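PDB 3CXB: pleckstrin homology domain-containing family M member 2 from Homo sapiens, which binds the Salmonella effector SifA through its PH domain and probably links that effector to kinesin. Local coordinates for residues Glu3-Tyr8 with Thr22-Leu27. Numbering follows the deposited sequence.
Sequences EGMLHY and TCFVVL
The ring of Phe24 meets the carboxylate of Glu3 at its edge, with the Glu3 CD near the ring plane and the two planes 58° apart. Phe24 CG stands anti to the backbone N (chi1 177°), and the ring lies along the neighbouring strand between Glu3 and Met5, CD2 3.4 Å from Gly4 O. The thioether of Met5, long and flexible, bends back at chi2; SD packs 3.7 Å from Phe24 CB and stands 5.2 Å from the centroid of the Phe24 ring, an oblique Met-aromatic contact. On this same face His7 and Thr22 lie side by side, His7 CD2 3.5 Å from Thr22 CG2; polar Glu3, His7 and Thr22 suit its exposure. Cys23 points to the other face, small enough for the Tyr8 ring edge to bring CD2 within 3.4 Å of Cys23 CB. Between the two strands, the hydrogen-bonded pairs Gly4-Val25 and Leu6-Cys23 each make two backbone hydrogen bonds, Val25 N to Gly4 O being 2.7 Å. The antiparallel pair belongs to the strongly bent sheet of the PH fold. Strand 79-82 continues it beyond 3-8 and strand 31-35 beyond 22-27, while apolar Leu6 and Val25 both pack on Trp92 of the C-terminal helix 86-100.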
# COMPACT_ATOMS: atom_id res chain seq x y z
N GLU B 3 3.98 -5.69 -9.62
CA GLU B 3 4.88 -5.55 -8.48
C GLU B 3 5.68 -4.28 -8.62
O GLU B 3 5.83 -3.76 -9.72
CB GLU B 3 5.83 -6.75 -8.38
CG GLU B 3 6.68 -7.02 -9.63
CD GLU B 3 7.70 -8.14 -9.45
OE1 GLU B 3 8.64 -7.97 -8.64
OE2 GLU B 3 7.55 -9.18 -10.13
N GLY B 4 6.22 -3.79 -7.51
CA GLY B 4 7.01 -2.60 -7.58
C GLY B 4 7.45 -2.14 -6.23
O GLY B 4 6.98 -2.63 -5.20
N MET B 5 8.36 -1.18 -6.23
CA MET B 5 8.89 -0.62 -5.01
C MET B 5 8.07 0.62 -4.64
O MET B 5 7.72 1.42 -5.51
CB MET B 5 10.36 -0.25 -5.21
CG MET B 5 11.21 -0.30 -3.94
SD MET B 5 11.43 -2.01 -3.29
CE MET B 5 12.87 -2.48 -4.12
N LEU B 6 7.75 0.78 -3.36
CA LEU B 6 6.97 1.94 -2.91
C LEU B 6 7.50 2.37 -1.55
O LEU B 6 8.51 1.85 -1.08
CB LEU B 6 5.48 1.58 -2.79
CG LEU B 6 4.58 1.44 -4.03
CD1 LEU B 6 5.04 0.35 -4.99
CD2 LEU B 6 3.19 1.08 -3.57
N HIS B 7 6.82 3.32 -0.93
CA HIS B 7 7.19 3.79 0.40
C HIS B 7 5.92 3.65 1.24
O HIS B 7 4.84 3.45 0.70
CB HIS B 7 7.63 5.26 0.36
CG HIS B 7 8.85 5.51 -0.46
ND1 HIS B 7 9.43 6.76 -0.58
CD2 HIS B 7 9.60 4.68 -1.23
CE1 HIS B 7 10.48 6.68 -1.39
NE2 HIS B 7 10.60 5.43 -1.80
N TYR B 8 6.05 3.73 2.56
CA TYR B 8 4.86 3.62 3.39
C TYR B 8 5.08 4.27 4.74
O TYR B 8 6.10 4.06 5.38
CB TYR B 8 4.46 2.15 3.55
CG TYR B 8 5.37 1.30 4.41
CD1 TYR B 8 5.20 1.24 5.79
CD2 TYR B 8 6.40 0.54 3.84
CE1 TYR B 8 6.03 0.45 6.59
CE2 TYR B 8 7.25 -0.24 4.64
CZ TYR B 8 7.05 -0.28 6.01
OH TYR B 8 7.88 -1.04 6.82
N THR B 22 10.94 2.57 2.82
CA THR B 22 10.65 1.97 1.52
C THR B 22 10.19 0.53 1.73
O THR B 22 10.40 -0.05 2.80
CB THR B 22 11.90 1.96 0.61
OG1 THR B 22 12.93 1.17 1.22
CG2 THR B 22 12.40 3.39 0.38
N CYS B 23 9.56 -0.04 0.71
CA CYS B 23 9.08 -1.41 0.78
C CYS B 23 8.92 -1.97 -0.64
O CYS B 23 9.02 -1.23 -1.63
CB CYS B 23 7.72 -1.47 1.50
SG CYS B 23 6.26 -0.92 0.51
N PHE B 24 8.68 -3.27 -0.73
CA PHE B 24 8.48 -3.92 -2.01
C PHE B 24 7.08 -4.51 -2.04
O PHE B 24 6.68 -5.26 -1.13
CB PHE B 24 9.50 -5.01 -2.23
CG PHE B 24 9.29 -5.76 -3.50
CD1 PHE B 24 9.05 -7.12 -3.48
CD2 PHE B 24 9.32 -5.11 -4.72
CE1 PHE B 24 8.83 -7.82 -4.65
CE2 PHE B 24 9.10 -5.80 -5.90
CZ PHE B 24 8.85 -7.16 -5.86
N VAL B 25 6.33 -4.21 -3.09
CA VAL B 25 4.96 -4.69 -3.15
C VAL B 25 4.61 -5.58 -4.32
O VAL B 25 5.05 -5.35 -5.44
CB VAL B 25 3.99 -3.49 -3.10
CG1 VAL B 25 2.57 -3.96 -3.34
CG2 VAL B 25 4.10 -2.81 -1.74
N VAL B 26 3.80 -6.59 -4.05
CA VAL B 26 3.38 -7.53 -5.08
C VAL B 26 1.88 -7.78 -4.93
O VAL B 26 1.41 -8.04 -3.83
CB VAL B 26 4.12 -8.90 -4.91
CG1 VAL B 26 3.63 -9.91 -5.93
CG2 VAL B 26 5.61 -8.70 -5.04
N LEU B 27 1.15 -7.69 -6.04
CA LEU B 27 -0.29 -7.95 -6.05
C LEU B 27 -0.48 -9.15 -6.96
O LEU B 27 -0.64 -9.01 -8.17
CB LEU B 27 -1.09 -6.76 -6.60
CG LEU B 27 -2.58 -7.07 -6.91
CD1 LEU B 27 -3.27 -7.57 -5.64
CD2 LEU B 27 -3.30 -5.86 -7.49